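Glycosyl transferase (Staphylococcus aureus, PDB 5TZJ) belongs to glycosyl transferase family 2 and is modelled with uridine-diphosphate-n-acetylglucosamine in a pocket. Local coordinates at residues V293-R305 / Q337-D349. Sequence-based numbering, arbitrary orientation.
Sequences VMSKLRPLLHYAR and QFNEGEPYFEGID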
loop_
_atom_site.group_PDB
_atom_site.type_symbol
_atom_site.label_atom_id
_atom_site.label_comp_id
_atom_site.label_asym_id
_atom_site.label_seq_id
_atom_site.Cartn_x
_atom_site.Cartn_y
_atom_site.Cartn_z
ATOM N N VAL A 293 -17.335 6.722 -8.879
ATOM C CA VAL A 293 -17.100 5.731 -7.814
ATOM C C VAL A 293 -18.336 4.836 -7.674
ATOM O O VAL A 293 -19.399 5.174 -8.205
ATOM C CB VAL A 293 -16.779 6.402 -6.466
ATOM C CG1 VAL A 293 -15.593 7.350 -6.648
ATOM C CG2 VAL A 293 -18.019 7.172 -5.936
ATOM N N MET A 294 -18.218 3.741 -6.907
ATOM C CA MET A 294 -19.381 2.918 -6.566
ATOM C C MET A 294 -20.512 3.777 -5.993
ATOM O O MET A 294 -20.292 4.599 -5.113
ATOM C CB MET A 294 -19.002 1.838 -5.561
ATOM C CG MET A 294 -18.198 0.706 -6.207
ATOM S SD MET A 294 -17.864 -0.615 -5.004
ATOM C CE MET A 294 -16.766 0.194 -3.831
ATOM N N SER A 295 -21.732 3.605 -6.534
ATOM C CA SER A 295 -22.804 4.496 -6.107
ATOM C C SER A 295 -22.998 4.550 -4.585
ATOM O O SER A 295 -23.375 5.587 -4.047
ATOM C CB SER A 295 -24.109 4.057 -6.822
ATOM O OG SER A 295 -24.270 2.693 -6.545
ATOM N N LYS A 296 -22.798 3.451 -3.863
ATOM C CA LYS A 296 -22.981 3.517 -2.407
ATOM C C LYS A 296 -22.010 4.487 -1.734
ATOM O O LYS A 296 -22.311 5.013 -0.637
ATOM C CB LYS A 296 -22.842 2.117 -1.789
ATOM C CG LYS A 296 -21.385 1.538 -1.920
ATOM C CD LYS A 296 -21.269 0.143 -1.364
ATOM C CE LYS A 296 -19.856 -0.491 -1.596
ATOM N NZ LYS A 296 -19.722 -1.854 -0.978
ATOM N N LEU A 297 -20.900 4.825 -2.396
ATOM C CA LEU A 297 -19.946 5.739 -1.758
ATOM C C LEU A 297 -20.283 7.196 -1.975
ATOM O O LEU A 297 -19.718 8.046 -1.275
ATOM C CB LEU A 297 -18.510 5.506 -2.285
ATOM C CG LEU A 297 -18.118 4.055 -1.985
ATOM C CD1 LEU A 297 -16.666 3.657 -2.550
ATOM C CD2 LEU A 297 -18.259 3.703 -0.456
ATOM N N ARG A 298 -21.161 7.495 -2.959
ATOM C CA ARG A 298 -21.423 8.880 -3.346
ATOM C C ARG A 298 -21.965 9.711 -2.188
ATOM O O ARG A 298 -21.496 10.858 -2.020
ATOM C CB ARG A 298 -22.376 8.944 -4.570
ATOM C CG ARG A 298 -21.812 8.092 -5.705
ATOM C CD ARG A 298 -22.315 8.467 -7.174
ATOM N NE ARG A 298 -21.726 7.413 -8.038
ATOM C CZ ARG A 298 -22.441 6.626 -8.858
ATOM N NH1 ARG A 298 -23.743 6.793 -8.984
ATOM N NH2 ARG A 298 -21.845 5.655 -9.538
ATOM N N PRO A 299 -22.871 9.209 -1.341
ATOM C CA PRO A 299 -23.279 10.043 -0.177
ATOM C C PRO A 299 -22.160 10.184 0.857
ATOM O O PRO A 299 -22.126 11.181 1.588
ATOM C CB PRO A 299 -24.482 9.295 0.409
ATOM C CG PRO A 299 -24.331 7.879 -0.075
ATOM C CD PRO A 299 -23.641 7.945 -1.414
ATOM N N LEU A 300 -21.266 9.198 0.971
ATOM C CA LEU A 300 -20.183 9.375 1.946
ATOM C C LEU A 300 -19.229 10.463 1.472
ATOM O O LEU A 300 -18.780 11.304 2.269
ATOM C CB LEU A 300 -19.420 8.059 2.153
ATOM C CG LEU A 300 -20.311 6.954 2.722
ATOM C CD1 LEU A 300 -19.546 5.654 2.824
ATOM C CD2 LEU A 300 -20.877 7.374 4.103
ATOM N N LEU A 301 -18.905 10.463 0.166
ATOM C CA LEU A 301 -18.083 11.540 -0.394
ATOM C C LEU A 301 -18.761 12.884 -0.194
ATOM O O LEU A 301 -18.105 13.871 0.162
ATOM C CB LEU A 301 -17.808 11.299 -1.878
ATOM C CG LEU A 301 -17.024 10.022 -2.196
ATOM C CD1 LEU A 301 -16.971 9.789 -3.665
ATOM C CD2 LEU A 301 -15.599 10.155 -1.657
ATOM N N HIS A 302 -20.072 12.948 -0.464
ATOM C CA HIS A 302 -20.841 14.182 -0.253
ATOM C C HIS A 302 -20.673 14.725 1.162
ATOM O O HIS A 302 -20.267 15.877 1.355
ATOM C CB HIS A 302 -22.327 13.927 -0.534
ATOM C CG HIS A 302 -23.178 15.143 -0.394
ATOM N ND1 HIS A 302 -23.325 16.067 -1.416
ATOM C CD2 HIS A 302 -23.921 15.599 0.645
ATOM C CE1 HIS A 302 -24.145 17.031 -1.010
ATOM N NE2 HIS A 302 -24.510 16.773 0.236
ATOM N N TYR A 303 -20.983 13.914 2.171
ATOM C CA TYR A 303 -20.968 14.420 3.548
ATOM C C TYR A 303 -19.547 14.570 4.105
ATOM O O TYR A 303 -19.319 15.420 4.965
ATOM C CB TYR A 303 -21.830 13.508 4.431
ATOM C CG TYR A 303 -23.304 13.685 4.051
ATOM C CD1 TYR A 303 -23.884 14.949 4.084
ATOM C CD2 TYR A 303 -24.076 12.601 3.610
ATOM C CE1 TYR A 303 -25.219 15.155 3.716
ATOM C CE2 TYR A 303 -25.417 12.797 3.220
ATOM C CZ TYR A 303 -25.982 14.059 3.297
ATOM O OH TYR A 303 -27.300 14.237 2.908
ATOM N N ALA A 304 -18.581 13.785 3.612
ATOM C CA ALA A 304 -17.192 14.027 3.973
ATOM C C ALA A 304 -16.729 15.387 3.453
ATOM O O ALA A 304 -16.100 16.182 4.187
ATOM C CB ALA A 304 -16.285 12.880 3.423
ATOM N N ARG A 305 -17.041 15.680 2.183
ATOM C CA ARG A 305 -16.626 16.948 1.609
ATOM C C ARG A 305 -17.245 18.130 2.364
ATOM O O ARG A 305 -16.583 19.170 2.557
ATOM C CB ARG A 305 -16.992 16.976 0.125
ATOM C CG ARG A 305 -16.187 18.008 -0.693
ATOM C CD ARG A 305 -16.409 17.805 -2.179
ATOM N NE ARG A 305 -15.635 16.727 -2.829
ATOM C CZ ARG A 305 -16.232 15.639 -3.329
ATOM N NH1 ARG A 305 -15.548 14.690 -3.951
ATOM N NH2 ARG A 305 -17.527 15.489 -3.142
ATOM N N GLN A 337 -32.777 8.727 0.086
ATOM C CA GLN A 337 -32.645 9.982 0.829
ATOM C C GLN A 337 -32.383 9.615 2.291
ATOM O O GLN A 337 -33.239 8.975 2.931
ATOM C CB GLN A 337 -33.926 10.808 0.719
ATOM C CG GLN A 337 -33.889 12.166 1.429
ATOM C CD GLN A 337 -35.261 12.909 1.345
ATOM O OE1 GLN A 337 -36.312 12.294 1.498
ATOM N NE2 GLN A 337 -35.226 14.210 1.097
ATOM N N PHE A 338 -31.239 10.030 2.833
ATOM C CA PHE A 338 -30.912 9.541 4.169
ATOM C C PHE A 338 -31.490 10.382 5.304
ATOM O O PHE A 338 -31.503 9.905 6.443
ATOM C CB PHE A 338 -29.414 9.422 4.350
ATOM C CG PHE A 338 -28.768 8.416 3.448
ATOM C CD1 PHE A 338 -28.369 8.781 2.210
ATOM C CD2 PHE A 338 -28.567 7.110 3.863
ATOM C CE1 PHE A 338 -27.734 7.852 1.344
ATOM C CE2 PHE A 338 -27.980 6.155 3.026
ATOM C CZ PHE A 338 -27.526 6.542 1.762
ATOM N N ASN A 339 -32.021 11.570 5.021
ATOM C CA ASN A 339 -32.482 12.483 6.052
ATOM C C ASN A 339 -33.422 13.481 5.415
ATOM O O ASN A 339 -33.257 13.837 4.241
ATOM C CB ASN A 339 -31.310 13.255 6.686
ATOM C CG ASN A 339 -31.081 12.887 8.120
ATOM O OD1 ASN A 339 -32.026 12.639 8.869
ATOM N ND2 ASN A 339 -29.801 12.845 8.528
ATOM N N GLU A 340 -34.344 14.003 6.216
ATOM C CA GLU A 340 -35.279 14.990 5.690
ATOM C C GLU A 340 -34.538 16.174 5.072
ATOM O O GLU A 340 -33.543 16.668 5.623
ATOM C CB GLU A 340 -36.205 15.495 6.793
ATOM C CG GLU A 340 -37.111 16.643 6.330
ATOM C CD GLU A 340 -38.196 17.020 7.348
ATOM O OE1 GLU A 340 -39.111 16.190 7.608
ATOM O OE2 GLU A 340 -38.149 18.159 7.870
ATOM N N GLY A 341 -35.018 16.617 3.907
ATOM C CA GLY A 341 -34.469 17.753 3.190
ATOM C C GLY A 341 -33.162 17.507 2.476
ATOM O O GLY A 341 -32.630 18.436 1.850
ATOM N N GLU A 342 -32.628 16.324 2.539
ATOM C CA GLU A 342 -31.323 16.060 1.958
ATOM C C GLU A 342 -31.485 15.511 0.548
ATOM O O GLU A 342 -32.572 15.080 0.175
ATOM C CB GLU A 342 -30.572 15.046 2.830
ATOM C CG GLU A 342 -30.094 15.655 4.126
ATOM C CD GLU A 342 -29.080 16.752 3.889
ATOM O OE1 GLU A 342 -29.311 17.887 4.361
ATOM O OE2 GLU A 342 -28.065 16.481 3.223
ATOM N N PRO A 343 -30.419 15.505 -0.264
ATOM C CA PRO A 343 -30.527 14.973 -1.630
ATOM C C PRO A 343 -30.845 13.480 -1.635
ATOM O O PRO A 343 -30.494 12.746 -0.704
ATOM C CB PRO A 343 -29.139 15.224 -2.232
ATOM C CG PRO A 343 -28.420 16.160 -1.290
ATOM C CD PRO A 343 -29.069 16.018 0.050
ATOM N N TYR A 344 -31.487 13.019 -2.731
ATOM C CA TYR A 344 -31.523 11.590 -3.014
ATOM C C TYR A 344 -30.237 11.194 -3.730
ATOM O O TYR A 344 -29.744 11.927 -4.593
ATOM C CB TYR A 344 -32.717 11.206 -3.905
ATOM C CG TYR A 344 -34.022 11.028 -3.239
ATOM C CD1 TYR A 344 -34.770 12.123 -2.813
ATOM C CD2 TYR A 344 -34.578 9.759 -3.113
ATOM C CE1 TYR A 344 -36.035 11.950 -2.234
ATOM C CE2 TYR A 344 -35.804 9.579 -2.553
ATOM C CZ TYR A 344 -36.542 10.677 -2.111
ATOM O OH TYR A 344 -37.787 10.448 -1.568
ATOM N N PHE A 345 -29.694 10.043 -3.370
ATOM C CA PHE A 345 -28.546 9.449 -4.059
ATOM C C PHE A 345 -28.972 8.176 -4.772
ATOM O O PHE A 345 -29.483 7.258 -4.124
ATOM C CB PHE A 345 -27.425 9.109 -3.054
ATOM C CG PHE A 345 -26.903 10.308 -2.370
ATOM C CD1 PHE A 345 -25.836 11.011 -2.936
ATOM C CD2 PHE A 345 -27.526 10.804 -1.226
ATOM C CE1 PHE A 345 -25.339 12.158 -2.334
ATOM C CE2 PHE A 345 -27.024 11.988 -0.610
ATOM C CZ PHE A 345 -25.930 12.634 -1.159
ATOM N N GLU A 346 -28.677 8.081 -6.069
ATOM C CA GLU A 346 -29.284 7.074 -6.940
ATOM C C GLU A 346 -28.343 5.898 -7.198
ATOM O O GLU A 346 -27.111 6.037 -7.108
ATOM C CB GLU A 346 -29.666 7.702 -8.282
ATOM C CG GLU A 346 -30.565 8.911 -8.139
ATOM C CD GLU A 346 -31.464 9.134 -9.363
ATOM O OE1 GLU A 346 -31.087 8.753 -10.501
ATOM O OE2 GLU A 346 -32.562 9.681 -9.148
ATOM N N GLY A 347 -28.946 4.733 -7.518
ATOM C CA GLY A 347 -28.206 3.595 -8.071
ATOM C C GLY A 347 -27.490 2.733 -7.045
ATOM O O GLY A 347 -26.552 1.986 -7.379
ATOM N N ILE A 348 -27.908 2.779 -5.798
ATOM C CA ILE A 348 -27.103 2.168 -4.736
ATOM C C ILE A 348 -27.371 0.672 -4.656
ATOM O O ILE A 348 -28.531 0.218 -4.582
ATOM C CB ILE A 348 -27.387 2.857 -3.407
ATOM C CG1 ILE A 348 -26.755 4.265 -3.447
ATOM C CG2 ILE A 348 -26.912 1.981 -2.244
ATOM C CD1 ILE A 348 -27.253 5.189 -2.369
ATOM N N ASP A 349 -26.288 -0.103 -4.699
ATOM C CA ASP A 349 -26.327 -1.556 -4.640
ATOM C C ASP A 349 -24.985 -2.019 -4.027
ATOM O O ASP A 349 -24.137 -1.131 -3.651
ATOM C CB ASP A 349 -26.527 -2.128 -6.031
ATOM C CG ASP A 349 -25.474 -1.640 -7.012
ATOM O OD1 ASP A 349 -24.505 -0.980 -6.584
ATOM O OD2 ASP A 349 -25.589 -1.934 -8.223
HETATM O O HOH W 1 -25.494 7.386 -5.348
HETATM O O HOH W 2 -26.326 18.049 1.653
HETATM O O HOH W 3 -29.629 12.072 1.641
#
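Pro299 sets its CB over one face of the Phe345 ring, 3.6 Å from the ring centroid and almost straight above it, a CH-pi contact. The edge of the same ring turns toward the face of His302 in a T-shaped pair with planes at 67°. His302 reaches that position with CG anti to its backbone N (chi1 -178°). Pro299 also meets a second ring, its CB lying 3.7 Å from Phe338 CE1, while Tyr319 of helix 309-321 touches both residues.

At the edge of the Tyr303 ring sits the Glu342 carboxylate, its plane turned 46° from the ring. Tyr303 OH donates to Glu342 OE2 over a very short 2.4 Å, and the glutamate chain, bent at chi2, curls back to meet it. One water links the same OE2 to His302 NE2.

Where the strand ends, Ser295 OG donates to Gly347 O at 2.5 Å, from above the carbonyl plane rather than along a lone pair. Gly347 and Ile348 form a G1 bulge opposite Leu334, and a water joins Ser295 O to Glu346 O.

Apolar rings thus join helix 298-305 to strand 344-348, one of the two outermost strands of a three-stranded antiparallel sheet, flanked by Tyr303-Glu342 at the turn and by Ser295-Gly347. Glu342 OE2 receives both the phenol and a water, consistent with an ionised carboxylate, though the phenol distance is too short to read closely.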